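Local coordinates for protein GTP cyclohydrolase 1 type 2 homolog (Staphylococcus aureus subsp. aureus, PDB 3LNL) that is of unknown function but binds a pair of zinc ions and assembles, as a NIF3-family protein, into a toroidal homohexamer capped by PII-like domains, at residues Ala258-Ile261 with Lys262-Asn266; Ile326-Asn329 with His330-Tyr334. The protein carries 2 engineered substitutions. All blocks are in the same frame, centred on the assembly; numbering follows the deposited sequence.

Contact 1: Ala258-Ile261 with Lys262-Asn266; sequences AADI and KSKLN
Lys264 reaches back one helical turn to Asp260. The extended lysine chain leans over the turn and its NZ comes 2.7 Å from Asp260 OD2, on the syn lone pair of that oxygen, in a salt bridge. The two side chains meet at a slant: CG of Asp260 stands opposite its own backbone N (chi1 -168°), while Lys264 CG runs back past Asp260 O at 3.4 Å, which carries the ammonium group to the carboxylate. NZ has a second acceptor in Met120 O, so the lysine also ties the helix to the end of helix 112-119.

Lys262 points elsewhere, its straight chain reaching the C-terminal carboxylate of Ile370 of the second subunit. On the buried side Ile261 and Leu265 succeed each other at the same four-residue interval; Leu265 CB sits 3.5 Å from Ile261 O, and its side chain packs on Leu116, Val119 and Val335.

Beneath the side chains the backbone bonds run from residue i+4 to i, ending with Leu265 N to Ile261 O at 2.9 Å. Asn266 then turns to positive phi (53°), its N bonded to Ser263 O at 3.2 Å. The whole is an amphipathic helix end closed by a Schellman motif, here finishing helix 254-264 of the NIF3-like fold.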
ATOM      1  N   ALA B 258      10.497  25.812 -32.435  1.00 11.85           N
ATOM      2  CA  ALA B 258      11.137  26.147 -31.169  1.00 12.80           C
ATOM      3  C   ALA B 258      11.580  27.625 -31.093  1.00 12.92           C
ATOM      4  O   ALA B 258      11.332  28.299 -30.081  1.00 11.81           O
ATOM      5  CB  ALA B 258      12.330  25.200 -30.869  1.00 12.34           C
ATOM      6  N   ALA B 259      12.197  28.125 -32.156  1.00 12.58           N
ATOM      7  CA  ALA B 259      12.668  29.530 -32.179  1.00 13.53           C
ATOM      8  C   ALA B 259      11.536  30.498 -32.142  1.00 14.01           C
ATOM      9  O   ALA B 259      11.603  31.559 -31.495  1.00 14.31           O
ATOM     10  CB  ALA B 259      13.518  29.785 -33.423  1.00 12.52           C
ATOM     11  N   ASP B 260      10.491  30.175 -32.894  1.00 14.69           N
ATOM     12  CA  ASP B 260       9.302  31.038 -32.941  1.00 14.31           C
ATOM     13  C   ASP B 260       8.644  31.198 -31.578  1.00 13.18           C
ATOM     14  O   ASP B 260       8.266  32.301 -31.181  1.00 12.77           O
ATOM     15  CB  ASP B 260       8.284  30.462 -33.935  1.00 14.82           C
ATOM     16  CG  ASP B 260       7.214  31.407 -34.248  1.00 16.89           C
ATOM     17  OD1 ASP B 260       7.521  32.461 -34.839  1.00 19.25           O
ATOM     18  OD2 ASP B 260       6.062  31.127 -33.908  1.00 21.99           O
ATOM     19  N   ILE B 261       8.487  30.102 -30.852  1.00 12.39           N
ATOM     20  CA  ILE B 261       7.784  30.176 -29.597  1.00 12.72           C
ATOM     21  C   ILE B 261       8.703  30.778 -28.492  1.00 12.38           C
ATOM     22  O   ILE B 261       8.219  31.438 -27.586  1.00 10.81           O
ATOM     23  CB  ILE B 261       7.029  28.839 -29.206  1.00 13.10           C
ATOM     24  CG1 ILE B 261       7.963  27.712 -28.780  1.00 12.84           C
ATOM     25  CG2 ILE B 261       6.006  28.419 -30.344  1.00 13.49           C
ATOM     26  CD1 ILE B 261       7.228  26.409 -28.471  1.00 13.01           C
ATOM     27  N   LYS B 262      10.023  30.594 -28.622  1.00 11.32           N
ATOM     28  CA  LYS B 262      10.995  31.254 -27.756  1.00 11.57           C
ATOM     29  C   LYS B 262      10.804  32.758 -27.838  1.00 12.52           C
ATOM     30  O   LYS B 262      10.737  33.425 -26.793  1.00 13.19           O
ATOM     31  CB  LYS B 262      12.441  30.894 -28.150  1.00 10.62           C
ATOM     32  CG  LYS B 262      13.527  31.646 -27.324  1.00  9.77           C
ATOM     33  CD  LYS B 262      14.952  31.353 -27.772  1.00 11.61           C
ATOM     34  CE  LYS B 262      15.964  32.068 -26.878  1.00 12.69           C
ATOM     35  NZ  LYS B 262      17.359  31.903 -27.306  1.00 14.44           N
ATOM     36  N   SER B 263      10.693  33.281 -29.075  1.00 11.71           N
ATOM     37  CA  SER B 263      10.463  34.684 -29.300  1.00 13.03           C
ATOM     38  C   SER B 263       9.087  35.166 -28.802  1.00 13.09           C
ATOM     39  O   SER B 263       8.973  36.164 -28.069  1.00 12.70           O
ATOM     40  CB  SER B 263      10.680  34.971 -30.810  1.00 12.77           C
ATOM     41  OG  SER B 263      10.360  36.277 -31.098  1.00 17.09           O
ATOM     42  N   LYS B 264       8.044  34.424 -29.116  1.00 13.75           N
ATOM     43  CA  LYS B 264       6.687  34.842 -28.767  1.00 14.25           C
ATOM     44  C   LYS B 264       6.460  34.878 -27.253  1.00 15.18           C
ATOM     45  O   LYS B 264       5.753  35.748 -26.761  1.00 13.55           O
ATOM     46  CB  LYS B 264       5.642  33.923 -29.401  1.00 14.32           C
ATOM     47  CG  LYS B 264       5.437  34.222 -30.871  1.00 15.95           C
ATOM     48  CD  LYS B 264       4.449  33.311 -31.586  1.00 17.68           C
ATOM     49  CE  LYS B 264       4.303  33.813 -33.055  1.00 20.17           C
ATOM     50  NZ  LYS B 264       3.890  32.684 -33.917  1.00 24.84           N
ATOM     51  N   LEU B 265       7.041  33.925 -26.530  1.00 14.59           N
ATOM     52  CA  LEU B 265       6.921  33.893 -25.088  1.00 15.91           C
ATOM     53  C   LEU B 265       8.077  34.588 -24.326  1.00 16.23           C
ATOM     54  O   LEU B 265       8.111  34.512 -23.088  1.00 17.46           O
ATOM     55  CB  LEU B 265       6.794  32.433 -24.597  1.00 16.19           C
ATOM     56  CG  LEU B 265       5.444  31.751 -24.872  1.00 19.06           C
ATOM     57  CD1 LEU B 265       5.572  30.225 -24.904  1.00 23.40           C
ATOM     58  CD2 LEU B 265       4.467  32.134 -23.802  1.00 23.17           C
ATOM     59  N   ASN B 266       9.011  35.188 -25.056  1.00 15.76           N
ATOM     60  CA  ASN B 266      10.184  35.883 -24.514  1.00 16.71           C
ATOM     61  C   ASN B 266      10.984  35.006 -23.536  1.00 16.90           C
ATOM     62  O   ASN B 266      11.292  35.391 -22.400  1.00 15.55           O
ATOM     63  CB  ASN B 266       9.714  37.163 -23.812  1.00 18.31           C
ATOM     64  CG  ASN B 266      10.827  38.144 -23.602  1.00 22.02           C
ATOM     65  OD1 ASN B 266      11.756  38.232 -24.395  1.00 30.78           O
ATOM     66  ND2 ASN B 266      10.730  38.920 -22.518  1.00 30.46           N
TER

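Contact 2: Ile326-Asn329 with His330-Tyr334; sequences IDIN and HYSEY. With ZN (zinc ion), chain F; ZN (zinc ion), chain G.
Ser332, set between the two metal ligands His330 and Glu333, reaches back to Ile328. Its hydroxyl OG donates to Ile328 O at 2.7 Å, coming from above the carbonyl plane, and its backbone N binds Asn329 O at 3.2 Å, also well out of plane. The seryl CB meanwhile touches Ile328 CD1 at 3.7 Å, so one small residue is held by two polar grips and an apolar one.

This turn presents His330 and Glu333 to the zinc pair. His330 NE2 binds one zinc at 2.3 Å, whereas Glu333 bridges both: OE2 lies 2.1 Å from that same ion and OE1 2.0 Å from the other. Water 3 also bridges the ions; waters 1 and 2 and His69 complete the first ion's shell, while water 4, His68 and Asp106 lie at the second. A chi1 of -169° turns the histidine ring away from its backbone N, out toward the metal.

The second shell holds the histidine. Asp309 accepts a hydrogen bond from His330 ND1, which orients the imidazole, and His312 of the second subunit stacks on the ring. Further back, Asp327 OD1 takes the N-H of Asn329 at 2.8 Å, and its OD2 pairs with Arg271. An Asx turn at a strand end thus leads into the 3-10 turn that supplies a histidine and a bridging glutamate to the dinuclear zinc centre of this NIF3-family protein.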
ATOM      1  N   ILE B 326       9.708  19.889 -26.866  1.00 11.63           N
ATOM      2  CA  ILE B 326      10.243  21.215 -26.595  1.00 11.32           C
ATOM      3  C   ILE B 326      10.010  21.553 -25.118  1.00 12.28           C
ATOM      4  O   ILE B 326       8.888  21.508 -24.598  1.00 12.61           O
ATOM      5  CB  ILE B 326       9.653  22.363 -27.495  1.00 11.74           C
ATOM      6  CG1 ILE B 326       9.816  22.043 -28.976  1.00  9.29           C
ATOM      7  CG2 ILE B 326      10.361  23.687 -27.169  1.00  9.34           C
ATOM      8  CD1 ILE B 326       9.038  22.890 -29.931  1.00  8.42           C
ATOM      9  N   ASP B 327      11.100  21.913 -24.447  1.00 12.83           N
ATOM     10  CA  ASP B 327      11.075  22.504 -23.123  1.00 12.59           C
ATOM     11  C   ASP B 327      11.015  24.009 -23.242  1.00 12.49           C
ATOM     12  O   ASP B 327      12.012  24.661 -23.527  1.00 14.13           O
ATOM     13  CB  ASP B 327      12.312  22.068 -22.343  1.00 12.52           C
ATOM     14  CG  ASP B 327      12.234  22.348 -20.843  1.00 14.39           C
ATOM     15  OD1 ASP B 327      11.373  23.144 -20.408  1.00 14.87           O
ATOM     16  OD2 ASP B 327      13.067  21.759 -20.105  1.00 12.16           O
ATOM     17  N   ILE B 328       9.838  24.572 -22.973  1.00 11.86           N
ATOM     18  CA  ILE B 328       9.671  26.029 -22.948  1.00 11.70           C
ATOM     19  C   ILE B 328       9.868  26.615 -21.529  1.00 11.66           C
ATOM     20  O   ILE B 328       9.702  27.847 -21.311  1.00 12.54           O
ATOM     21  CB  ILE B 328       8.312  26.473 -23.460  1.00 11.70           C
ATOM     22  CG1 ILE B 328       7.169  25.797 -22.702  1.00 11.17           C
ATOM     23  CG2 ILE B 328       8.236  26.262 -24.956  1.00 12.01           C
ATOM     24  CD1 ILE B 328       5.743  26.449 -22.997  1.00 10.61           C
ATOM     25  N   ASN B 329      10.232  25.725 -20.601  1.00 11.12           N
ATOM     26  CA  ASN B 329      10.383  26.008 -19.175  1.00 11.02           C
ATOM     27  C   ASN B 329       9.035  26.063 -18.472  1.00 12.14           C
ATOM     28  O   ASN B 329       7.992  26.389 -19.074  1.00 14.33           O
ATOM     29  CB  ASN B 329      11.251  27.256 -18.940  1.00 12.39           C
ATOM     30  CG  ASN B 329      12.620  27.155 -19.639  1.00 13.12           C
ATOM     31  OD1 ASN B 329      13.261  26.099 -19.599  1.00 13.53           O
ATOM     32  ND2 ASN B 329      13.002  28.207 -20.373  1.00 11.24           N
ATOM     33  N   HIS B 330       9.023  25.613 -17.232  1.00 11.61           N
ATOM     34  CA  HIS B 330       7.828  25.616 -16.419  1.00 11.42           C
ATOM     35  C   HIS B 330       7.381  27.066 -16.250  1.00 12.73           C
ATOM     36  O   HIS B 330       6.160  27.344 -16.262  1.00 11.65           O
ATOM     37  CB  HIS B 330       8.207  25.014 -15.079  1.00 12.67           C
ATOM     38  CG  HIS B 330       7.079  24.679 -14.152  1.00 11.18           C
ATOM     39  ND1 HIS B 330       7.093  23.523 -13.386  1.00 11.29           N
ATOM     40  CD2 HIS B 330       5.946  25.340 -13.827  1.00 11.00           C
ATOM     41  CE1 HIS B 330       6.021  23.513 -12.601  1.00 11.69           C
ATOM     42  NE2 HIS B 330       5.260  24.552 -12.916  1.00 10.60           N
ATOM     43  N   TYR B 331       8.365  27.978 -16.101  1.00 11.78           N
ATOM     44  CA  TYR B 331       8.063  29.382 -15.945  1.00 12.25           C
ATOM     45  C   TYR B 331       7.154  29.982 -17.045  1.00 13.34           C
ATOM     46  O   TYR B 331       6.470  30.992 -16.791  1.00 13.28           O
ATOM     47  CB  TYR B 331       9.333  30.243 -15.759  1.00 12.88           C
ATOM     48  CG  TYR B 331       8.992  31.661 -15.384  1.00 11.20           C
ATOM     49  CD1 TYR B 331       8.434  31.933 -14.139  1.00 10.21           C
ATOM     50  CD2 TYR B 331       9.097  32.685 -16.303  1.00 13.37           C
ATOM     51  CE1 TYR B 331       7.999  33.206 -13.796  1.00 10.85           C
ATOM     52  CE2 TYR B 331       8.697  33.985 -15.974  1.00 12.41           C
ATOM     53  CZ  TYR B 331       8.123  34.225 -14.695  1.00 12.00           C
ATOM     54  OH  TYR B 331       7.727  35.488 -14.347  1.00 12.00           O
ATOM     55  N   SER B 332       7.101  29.377 -18.230  1.00 12.71           N
ATOM     56  CA  SER B 332       6.197  29.830 -19.253  1.00 12.00           C
ATOM     57  C   SER B 332       4.713  29.771 -18.892  1.00 12.60           C
ATOM     58  O   SER B 332       3.927  30.424 -19.551  1.00 12.40           O
ATOM     59  CB  SER B 332       6.452  29.174 -20.585  1.00 11.22           C
ATOM     60  OG  SER B 332       7.691  29.594 -21.128  1.00 12.06           O
ATOM     61  N   GLU B 333       4.344  29.100 -17.809  1.00 12.01           N
ATOM     62  CA  GLU B 333       3.000  29.301 -17.245  1.00 12.19           C
ATOM     63  C   GLU B 333       2.687  30.751 -16.839  1.00 12.02           C
ATOM     64  O   GLU B 333       1.528  31.082 -16.584  1.00 12.50           O
ATOM     65  CB  GLU B 333       2.778  28.373 -16.064  1.00 11.86           C
ATOM     66  CG  GLU B 333       2.719  26.926 -16.428  1.00 12.82           C
ATOM     67  CD  GLU B 333       2.186  26.118 -15.314  1.00 12.07           C
ATOM     68  OE1 GLU B 333       0.995  25.744 -15.396  1.00 14.45           O
ATOM     69  OE2 GLU B 333       2.914  25.932 -14.321  1.00 15.07           O
ATOM     70  N   TYR B 334       3.699  31.632 -16.821  1.00 12.31           N
ATOM     71  CA  TYR B 334       3.458  33.049 -16.454  1.00 13.63           C
ATOM     72  C   TYR B 334       2.468  33.737 -17.356  1.00 12.84           C
ATOM     73  O   TYR B 334       1.933  34.775 -16.986  1.00 13.28           O
ATOM     74  CB  TYR B 334       4.766  33.888 -16.443  1.00 13.21           C
ATOM     75  CG  TYR B 334       5.171  34.303 -17.835  1.00 14.50           C
ATOM     76  CD1 TYR B 334       4.688  35.471 -18.367  1.00 14.84           C
ATOM     77  CD2 TYR B 334       5.999  33.495 -18.645  1.00 13.94           C
ATOM     78  CE1 TYR B 334       4.993  35.875 -19.667  1.00 14.88           C
ATOM     79  CE2 TYR B 334       6.361  33.916 -19.963  1.00 11.81           C
ATOM     80  CZ  TYR B 334       5.844  35.100 -20.457  1.00 15.84           C
ATOM     81  OH  TYR B 334       6.105  35.534 -21.732  1.00 13.75           O
TER
HETATM   82 ZN    ZN F 401       2.969  24.754 -12.615  0.50 22.70          ZN
HETATM   83 ZN    ZN G 402      -0.155  24.640 -14.248  0.50 23.93          ZN
HETATM   84  O   HOH W   1       3.299  23.534 -10.762  1.00 10.50           O
HETATM   85  O   HOH W   2       2.966  22.737 -13.557  1.00 12.13           O
HETATM   86  O   HOH W   3       0.878  24.213 -12.485  1.00 12.36           O
HETATM   87  O   HOH W   4       1.009  22.857 -14.770  1.00 12.58           O

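In the fold
Contacts 1 and 2 belong to neighbouring layers of the same NIF3-like region: helix 254-264 lies against the strand 325-327 that leads into the metal-binding turn, with centres about 11 Å apart. Ile261 CD1 packs on Ile328 CG2 at 3.7 Å, and Leu265 O probably accepts a hydrogen bond from Tyr334 OH, joining the helix end to the turn. Contact 1 is partly exposed, its charged side chains serving the surface and the subunit interface while aliphatic ones face inward. Contact 2 is buried, and its polar groups serve mainly zinc ligation and the bonds that shape and support the turn. Both touch the second subunit, but only contact 2 supplies zinc ligands.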